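Local coordinates for proximal thread matrix protein 1 (Mytilus galloprovincialis, PDB 4CN9) that probably acts as a collagen-binding matrix protein of the mussel byssus, built from two von Willebrand factor type A domains and carrying a zinc-occupied MIDAS motif, at residues T140-G145 / K208-Q213; L222-F227 / S231-L236; V299-D304 / D326-S331. All coordinates share one frame; numbering follows the deposited sequence.

Interaction 1: residues T140-G145 / K208-Q213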
loop_
_atom_site.group_PDB
_atom_site.type_symbol
_atom_site.label_atom_id
_atom_site.label_comp_id
_atom_site.label_asym_id
_atom_site.label_seq_id
_atom_site.Cartn_x
_atom_site.Cartn_y
_atom_site.Cartn_z
ATOM N N THR A 140 9.509 8.685 21.043
ATOM C CA THR A 140 9.197 8.679 19.607
ATOM C C THR A 140 7.699 8.441 19.381
ATOM O O THR A 140 7.227 7.305 19.419
ATOM C CB THR A 140 10.023 7.604 18.870
ATOM O OG1 THR A 140 11.415 7.846 19.083
ATOM C CG2 THR A 140 9.742 7.607 17.362
ATOM N N GLU A 141 6.950 9.514 19.150
ATOM C CA GLU A 141 5.499 9.412 19.013
ATOM C C GLU A 141 5.081 9.489 17.551
ATOM O O GLU A 141 4.595 10.524 17.088
ATOM C CB GLU A 141 4.798 10.528 19.789
ATOM C CG GLU A 141 5.080 10.569 21.271
ATOM C CD GLU A 141 4.414 11.781 21.940
ATOM O OE1 GLU A 141 3.232 12.051 21.655
ATOM O OE2 GLU A 141 5.071 12.475 22.733
ATOM N N ILE A 142 5.246 8.382 16.837
ATOM C CA ILE A 142 4.911 8.333 15.426
ATOM C C ILE A 142 3.416 8.615 15.230
ATOM O O ILE A 142 3.015 9.358 14.330
ATOM C CB ILE A 142 5.298 6.960 14.814
ATOM C CG1 ILE A 142 6.826 6.781 14.863
ATOM C CG2 ILE A 142 4.751 6.831 13.397
ATOM C CD1 ILE A 142 7.365 5.519 14.155
ATOM N N GLY A 143 2.584 8.008 16.064
ATOM C CA GLY A 143 1.149 8.165 15.923
ATOM C C GLY A 143 0.695 9.587 16.188
ATOM O O GLY A 143 -0.197 10.086 15.500
ATOM N N THR A 144 1.295 10.241 17.182
ATOM C CA THR A 144 0.955 11.633 17.480
ATOM C C THR A 144 1.318 12.500 16.291
ATOM O O THR A 144 0.578 13.411 15.933
ATOM C CB THR A 144 1.645 12.143 18.751
ATOM O OG1 THR A 144 1.319 11.270 19.833
ATOM C CG2 THR A 144 1.191 13.556 19.103
ATOM N N GLY A 145 2.447 12.193 15.650
ATOM C CA GLY A 145 2.847 12.896 14.439
ATOM C C GLY A 145 1.820 12.747 13.324
ATOM O O GLY A 145 1.430 13.732 12.690
ATOM N N LYS A 208 10.233 -2.788 11.187
ATOM C CA LYS A 208 9.784 -2.744 9.805
ATOM C C LYS A 208 8.297 -3.010 9.651
ATOM O O LYS A 208 7.622 -2.365 8.844
ATOM C CB LYS A 208 10.593 -3.719 8.951
ATOM C CG LYS A 208 10.309 -3.560 7.477
ATOM C CD LYS A 208 11.209 -4.441 6.641
ATOM C CE LYS A 208 10.868 -4.335 5.171
ATOM N NZ LYS A 208 11.437 -5.483 4.425
ATOM N N THR A 209 7.768 -3.942 10.430
ATOM C CA THR A 209 6.358 -4.289 10.304
ATOM C C THR A 209 5.461 -3.139 10.745
ATOM O O THR A 209 4.366 -2.985 10.226
ATOM C CB THR A 209 6.017 -5.556 11.098
ATOM O OG1 THR A 209 6.584 -5.462 12.409
ATOM C CG2 THR A 209 6.586 -6.776 10.390
ATOM N N GLU A 210 5.930 -2.333 11.695
ATOM C CA GLU A 210 5.188 -1.142 12.117
ATOM C C GLU A 210 5.139 -0.117 10.986
ATOM O O GLU A 210 4.097 0.470 10.700
ATOM C CB GLU A 210 5.824 -0.527 13.374
ATOM C CG GLU A 210 5.403 0.914 13.665
ATOM C CD GLU A 210 5.916 1.410 15.013
ATOM O OE1 GLU A 210 5.237 1.142 16.036
ATOM O OE2 GLU A 210 6.996 2.062 15.052
ATOM N N LEU A 211 6.273 0.101 10.332
ATOM C CA LEU A 211 6.298 1.006 9.190
ATOM C C LEU A 211 5.421 0.468 8.056
ATOM O O LEU A 211 4.724 1.225 7.372
ATOM C CB LEU A 211 7.730 1.236 8.717
ATOM C CG LEU A 211 8.654 1.937 9.727
ATOM C CD1 LEU A 211 9.973 2.338 9.051
ATOM C CD2 LEU A 211 7.984 3.145 10.396
ATOM N N GLU A 212 5.445 -0.848 7.868
ATOM C CA GLU A 212 4.621 -1.484 6.841
ATOM C C GLU A 212 3.116 -1.298 7.076
ATOM O O GLU A 212 2.339 -1.243 6.120
ATOM C CB GLU A 212 4.946 -2.978 6.731
ATOM C CG GLU A 212 6.186 -3.255 5.922
ATOM C CD GLU A 212 6.610 -4.713 5.968
ATOM O OE1 GLU A 212 6.117 -5.461 6.846
ATOM O OE2 GLU A 212 7.439 -5.099 5.115
ATOM N N GLN A 213 2.709 -1.216 8.333
ATOM C CA GLN A 213 1.310 -0.985 8.666
ATOM C C GLN A 213 0.926 0.476 8.398
ATOM O O GLN A 213 -0.201 0.757 8.000
ATOM C CB GLN A 213 1.042 -1.283 10.140
ATOM C CG GLN A 213 1.283 -2.707 10.598
ATOM C CD GLN A 213 0.848 -2.925 12.049
ATOM O OE1 GLN A 213 1.490 -2.441 12.990
ATOM N NE2 GLN A 213 -0.263 -3.637 12.231
#
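Ile-142 points across from the first turn of helix 142-153 toward Glu-210 and Leu-211 of helix 208-214. Its CB is directed at that helix, but CB and the CG2 branch stop short of contact. The longer branch makes the touch. CG1 stands anti to the carbonyl carbon (chi1 -65°), and the chain then runs on extended, which carries CD1 to the partner helix. There Ile-142 CD1 meets Glu-210 OE2 at 3.6 Å. The two side chains come from opposite directions. A second, looser contact joins Ile-142 CD1 to Leu-211 CD2, 4.5 Å apart. The carboxylate oxygen and the leucine methyl both lie ahead of CD1, on the side of helix 208-214.

Glu-210 OE2 is held by another partner, the backbone N-H of Ser-177, and Ser-177 OG takes a weak bond from Ile-142 N, so this loop residue is bonded to both segments.

The contact lies beside the MIDAS motif. The side chains of Ile-142 and Asp-61 are about 6 Å apart, and Thr-140, probably the MIDAS threonine of the family, touches Ser-63. Ile-142 packs on Phe-106 of strand 100-106 and Leu-171 of strand 166-173, while Leu-211 rests on Thr-173 and on Val-221 of strand 221-224, so both helices lean on the central sheet.

Interaction 2: residues L222-F227 / S231-L236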
loop_
_atom_site.group_PDB
_atom_site.type_symbol
_atom_site.label_atom_id
_atom_site.label_comp_id
_atom_site.label_asym_id
_atom_site.label_seq_id
_atom_site.Cartn_x
_atom_site.Cartn_y
_atom_site.Cartn_z
ATOM N N LEU A 222 10.815 2.180 2.868
ATOM C CA LEU A 222 12.211 2.119 2.445
ATOM C C LEU A 222 13.109 2.111 3.678
ATOM O O LEU A 222 12.816 2.769 4.675
ATOM C CB LEU A 222 12.539 3.305 1.555
ATOM C CG LEU A 222 11.650 3.441 0.317
ATOM C CD1 LEU A 222 11.952 4.728 -0.377
ATOM C CD2 LEU A 222 11.822 2.268 -0.624
ATOM N N THR A 223 14.187 1.337 3.626
ATOM C CA THR A 223 15.082 1.209 4.772
ATOM C C THR A 223 16.533 1.428 4.351
ATOM O O THR A 223 16.916 1.165 3.215
ATOM C CB THR A 223 14.964 -0.173 5.448
ATOM O OG1 THR A 223 15.376 -1.191 4.530
ATOM C CG2 THR A 223 13.530 -0.443 5.884
ATOM N N THR A 224 17.330 1.929 5.281
ATOM C CA THR A 224 18.749 2.129 5.045
ATOM C C THR A 224 19.471 1.986 6.381
ATOM O O THR A 224 18.867 2.165 7.452
ATOM C CB THR A 224 19.022 3.496 4.398
ATOM O OG1 THR A 224 20.425 3.654 4.181
ATOM C CG2 THR A 224 18.529 4.628 5.281
ATOM N N ASN A 225 20.753 1.651 6.323
ATOM C CA ASN A 225 21.507 1.333 7.530
ATOM C C ASN A 225 22.069 2.552 8.246
ATOM O O ASN A 225 22.345 2.501 9.436
ATOM C CB ASN A 225 22.644 0.359 7.200
ATOM C CG ASN A 225 22.177 -1.082 7.155
ATOM O OD1 ASN A 225 22.437 -1.805 6.191
ATOM N ND2 ASN A 225 21.475 -1.507 8.203
ATOM N N SER A 226 22.221 3.648 7.526
ATOM C CA SER A 226 22.835 4.833 8.086
ATOM C C SER A 226 22.295 6.080 7.418
ATOM O O SER A 226 21.802 6.040 6.286
ATOM C CB SER A 226 24.349 4.778 7.893
ATOM O OG SER A 226 24.650 4.586 6.522
ATOM N N PHE A 227 22.400 7.194 8.131
ATOM C CA PHE A 227 21.988 8.482 7.595
ATOM C C PHE A 227 22.863 8.854 6.405
ATOM O O PHE A 227 22.451 9.612 5.535
ATOM C CB PHE A 227 22.068 9.552 8.688
ATOM C CG PHE A 227 21.099 9.326 9.825
ATOM C CD1 PHE A 227 21.455 8.548 10.913
ATOM C CD2 PHE A 227 19.828 9.881 9.790
ATOM C CE1 PHE A 227 20.560 8.338 11.957
ATOM C CE2 PHE A 227 18.929 9.671 10.829
ATOM C CZ PHE A 227 19.293 8.900 11.903
ATOM N N SER A 231 20.759 9.267 0.656
ATOM C CA SER A 231 20.698 9.738 -0.718
ATOM C C SER A 231 20.435 8.597 -1.697
ATOM O O SER A 231 19.911 8.818 -2.790
ATOM C CB SER A 231 21.991 10.470 -1.089
ATOM O OG SER A 231 23.104 9.611 -0.950
ATOM N N THR A 232 20.782 7.375 -1.311
ATOM C CA THR A 232 20.552 6.238 -2.193
ATOM C C THR A 232 19.061 5.893 -2.298
ATOM O O THR A 232 18.669 5.057 -3.104
ATOM C CB THR A 232 21.347 4.990 -1.754
ATOM O OG1 THR A 232 20.840 4.482 -0.517
ATOM C CG2 THR A 232 22.831 5.315 -1.606
ATOM N N LEU A 233 18.228 6.550 -1.498
ATOM C CA LEU A 233 16.803 6.255 -1.513
ATOM C C LEU A 233 16.026 7.300 -2.297
ATOM O O LEU A 233 14.825 7.147 -2.504
ATOM C CB LEU A 233 16.243 6.179 -0.085
ATOM C CG LEU A 233 16.868 5.178 0.893
ATOM C CD1 LEU A 233 16.159 5.274 2.234
ATOM C CD2 LEU A 233 16.819 3.748 0.369
ATOM N N LEU A 234 16.694 8.365 -2.733
ATOM C CA LEU A 234 15.990 9.493 -3.348
ATOM C C LEU A 234 15.115 9.068 -4.523
ATOM O O LEU A 234 13.918 9.413 -4.590
ATOM C CB LEU A 234 16.976 10.584 -3.796
ATOM C CG LEU A 234 16.349 11.875 -4.320
ATOM C CD1 LEU A 234 15.423 12.511 -3.285
ATOM C CD2 LEU A 234 17.439 12.870 -4.736
ATOM N N LYS A 235 15.696 8.318 -5.450
ATOM C CA LYS A 235 14.963 7.940 -6.660
ATOM C C LYS A 235 13.725 7.116 -6.320
ATOM O O LYS A 235 12.644 7.344 -6.871
ATOM C CB LYS A 235 15.856 7.165 -7.637
ATOM C CG LYS A 235 15.076 6.554 -8.791
ATOM C CD LYS A 235 15.987 5.997 -9.879
ATOM C CE LYS A 235 15.187 5.562 -11.108
ATOM N NZ LYS A 235 14.106 4.585 -10.783
ATOM N N LEU A 236 13.896 6.169 -5.407
ATOM C CA LEU A 236 12.806 5.321 -4.940
ATOM C C LEU A 236 11.672 6.126 -4.292
ATOM O O LEU A 236 10.497 5.839 -4.502
ATOM C CB LEU A 236 13.344 4.298 -3.939
ATOM C CG LEU A 236 14.284 3.236 -4.514
ATOM C CD1 LEU A 236 14.918 2.396 -3.411
ATOM C CD2 LEU A 236 13.538 2.343 -5.483
#
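Leu-222 lays its two methyls against Leu-236, the side chains crossing obliquely. Leu-222 CD1 reaches Leu-236 CB at 3.8 Å, with CD2 close to the same side chain. Nearer the backbone, Leu-222 CB meets Leu-233 CD1 at 4.2 Å. That same Leu-233 CD1 also touches Thr-224 CG2, at 3.9 Å. The other branch of Leu-233, CD2, lies 3.8 Å from the backbone Thr-223 O.

Thr-224 turns its hydroxyl anti to its own N (chi1 -180°). OG1 then makes a weak bond to Ser-226 O, and CG2 turns to Leu-233.

Strand 221-224 is an edge strand of the first domain's sheet, paired in parallel with strand 195-202. The chain turns back, and Leu-233 of the 3-10 segment and Leu-236 of helix 234-241 cover the strand. Val-237 and Leu-240 of this helix extend the cover over Leu-222.

Were Leu-222 an alanine, both methyls over Leu-236 would be gone, and a gap between the edge strand and the helix would probably open. No hydrogen bond or charge pair joins the two segments. They are held by van der Waals contact of leucine side chains with Leu-222, Thr-224 and one backbone oxygen, without directional bonds.

Interaction 3: residues V299-D304 / D326-S331. Unlike the reference sequence in segment 326-331: Thr-329 (reference Ser).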
loop_
_atom_site.group_PDB
_atom_site.type_symbol
_atom_site.label_atom_id
_atom_site.label_comp_id
_atom_site.label_asym_id
_atom_site.label_seq_id
_atom_site.Cartn_x
_atom_site.Cartn_y
_atom_site.Cartn_z
ATOM N N VAL A 299 -8.535 -17.717 -12.795
ATOM C CA VAL A 299 -8.800 -18.431 -11.548
ATOM C C VAL A 299 -7.749 -19.514 -11.283
ATOM O O VAL A 299 -7.432 -20.341 -12.161
ATOM C CB VAL A 299 -10.200 -19.085 -11.552
ATOM C CG1 VAL A 299 -10.306 -20.154 -10.460
ATOM C CG2 VAL A 299 -11.278 -18.028 -11.388
ATOM N N VAL A 300 -7.219 -19.485 -10.058
ATOM C CA VAL A 300 -6.373 -20.542 -9.508
ATOM C C VAL A 300 -7.069 -21.029 -8.250
ATOM O O VAL A 300 -7.546 -20.227 -7.466
ATOM C CB VAL A 300 -4.982 -20.006 -9.125
ATOM C CG1 VAL A 300 -4.139 -21.069 -8.424
ATOM C CG2 VAL A 300 -4.249 -19.501 -10.358
ATOM N N THR A 301 -7.159 -22.336 -8.069
ATOM C CA THR A 301 -7.673 -22.876 -6.829
ATOM C C THR A 301 -6.594 -23.671 -6.103
ATOM O O THR A 301 -5.619 -24.135 -6.723
ATOM C CB THR A 301 -8.906 -23.766 -7.059
ATOM O OG1 THR A 301 -8.574 -24.825 -7.953
ATOM C CG2 THR A 301 -10.040 -22.964 -7.650
ATOM N N PHE A 302 -6.769 -23.820 -4.793
ATOM C CA PHE A 302 -5.832 -24.593 -3.985
ATOM C C PHE A 302 -6.537 -25.483 -2.971
ATOM O O PHE A 302 -7.579 -25.132 -2.436
ATOM C CB PHE A 302 -4.785 -23.701 -3.313
ATOM C CG PHE A 302 -5.357 -22.595 -2.469
ATOM C CD1 PHE A 302 -5.645 -22.810 -1.129
ATOM C CD2 PHE A 302 -5.577 -21.335 -3.006
ATOM C CE1 PHE A 302 -6.166 -21.799 -0.344
ATOM C CE2 PHE A 302 -6.094 -20.310 -2.230
ATOM C CZ PHE A 302 -6.398 -20.540 -0.902
ATOM N N ALA A 303 -5.979 -26.674 -2.784
ATOM C CA ALA A 303 -6.403 -27.583 -1.730
ATOM C C ALA A 303 -5.100 -28.149 -1.193
ATOM O O ALA A 303 -4.332 -27.410 -0.602
ATOM C CB ALA A 303 -7.328 -28.651 -2.263
ATOM N N ASP A 304 -4.800 -29.421 -1.412
ATOM C CA ASP A 304 -3.458 -29.888 -1.035
ATOM C C ASP A 304 -2.387 -29.264 -1.925
ATOM O O ASP A 304 -1.266 -29.033 -1.484
ATOM C CB ASP A 304 -3.348 -31.411 -1.079
ATOM C CG ASP A 304 -3.828 -31.985 -2.370
ATOM O OD1 ASP A 304 -4.837 -31.475 -2.926
ATOM O OD2 ASP A 304 -3.172 -32.938 -2.845
ATOM N N ASP A 326 -18.306 -20.849 -12.113
ATOM C CA ASP A 326 -19.328 -21.741 -11.578
ATOM C C ASP A 326 -19.059 -23.227 -11.811
ATOM O O ASP A 326 -19.525 -24.075 -11.043
ATOM C CB ASP A 326 -20.688 -21.363 -12.152
ATOM C CG ASP A 326 -21.449 -20.411 -11.251
ATOM O OD1 ASP A 326 -21.123 -20.346 -10.052
ATOM O OD2 ASP A 326 -22.360 -19.726 -11.743
ATOM N N LYS A 327 -18.320 -23.538 -12.870
ATOM C CA LYS A 327 -17.964 -24.915 -13.190
ATOM C C LYS A 327 -16.851 -25.491 -12.310
ATOM O O LYS A 327 -16.621 -26.701 -12.300
ATOM C CB LYS A 327 -17.535 -25.013 -14.661
ATOM C CG LYS A 327 -18.687 -25.034 -15.651
ATOM C CD LYS A 327 -18.197 -25.270 -17.080
ATOM C CE LYS A 327 -19.039 -24.487 -18.082
ATOM N NZ LYS A 327 -18.495 -24.551 -19.472
ATOM N N VAL A 328 -16.157 -24.645 -11.565
ATOM C CA VAL A 328 -15.029 -25.114 -10.761
ATOM C C VAL A 328 -15.502 -26.025 -9.626
ATOM O O VAL A 328 -16.396 -25.668 -8.868
ATOM C CB VAL A 328 -14.206 -23.931 -10.215
ATOM C CG1 VAL A 328 -13.142 -24.403 -9.226
ATOM C CG2 VAL A 328 -13.557 -23.203 -11.369
ATOM N N THR A 329 -14.909 -27.211 -9.545
ATOM C CA THR A 329 -15.311 -28.234 -8.579
ATOM C C THR A 329 -14.363 -28.270 -7.381
ATOM O O THR A 329 -13.169 -28.069 -7.527
ATOM C CB THR A 329 -15.307 -29.640 -9.218
ATOM O OG1 THR A 329 -13.971 -29.982 -9.621
ATOM C CG2 THR A 329 -16.220 -29.690 -10.430
ATOM N N PRO A 330 -14.900 -28.532 -6.189
ATOM C CA PRO A 330 -14.011 -28.588 -5.026
ATOM C C PRO A 330 -13.281 -29.917 -4.931
ATOM O O PRO A 330 -13.695 -30.903 -5.526
ATOM C CB PRO A 330 -14.958 -28.398 -3.845
ATOM C CG PRO A 330 -16.300 -28.856 -4.344
ATOM C CD PRO A 330 -16.323 -28.665 -5.828
ATOM N N SER A 331 -12.186 -29.926 -4.187
ATOM C CA SER A 331 -11.414 -31.127 -3.951
ATOM C C SER A 331 -12.040 -31.944 -2.826
ATOM O O SER A 331 -12.808 -31.425 -2.021
ATOM C CB SER A 331 -9.985 -30.731 -3.580
ATOM O OG SER A 331 -9.204 -31.863 -3.267
#
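The carboxylate of Asp-304 is the flat group that meets the partner segment here. It approaches with one oxygen leading: Asp-304 OD1 lies 4.4 Å from Ser-331 OG, too far for a hydrogen bond. No ring stacks across the contact. The ring of Phe-302 belongs to the other side of the strand, where it packs on Val-258 and Asp-260 of strand 253-260 and on Ile-338.

This is the second von Willebrand factor type A domain. Strand 295-302 pairs in parallel with strand 253-260, and forms a hairpin with edge strand 306-310. Helix 318-327 follows, and the chain then returns beside the end of strand 295-302. The directions from Thr-301 to Asp-304 and from Val-328 to Ser-331 differ by only 9°.

Thr-301, on the strand, and Ala-303, just past its end, both point to the returning chain. Thr-301 CG2 and Val-328 CG1 meet tip to tip at 3.8 Å. The hydroxyl of Thr-301 sits between its backbone N and carbonyl carbon (chi1 58°), where it bonds NE2 of Gln-309, a residue of the hairpin partner that Val-328 also touches. This turns the methyl, and not the oxygen, to the valine.

Further along, Ala-303 CB abuts Ser-331 CB at 3.6 Å. Ser-331 OG lies 3.9 Å from the same Ala-303 CB and bonds Ile-333 N.

The three contacts follow one another along the chain without overlapping. Interactions 1 and 2 belong to the first von Willebrand factor type A domain, with centres 18 Å apart. Helix 208-214 of interaction 1 leads directly into strand 221-224 of interaction 2, at the edge of that domain's sheet. Interaction 1 is the nearer to the MIDAS zinc, and interaction 2 joins the last strand of that sheet to the helix that follows it. Interaction 3 lies in the second domain, on the other side of the chain's centre, 39 Å and 43 Å from the centres of the other two. Interactions 2 and 3 join helix or loop to the six-stranded sheet of their own domain, whereas interaction 1 joins two helices.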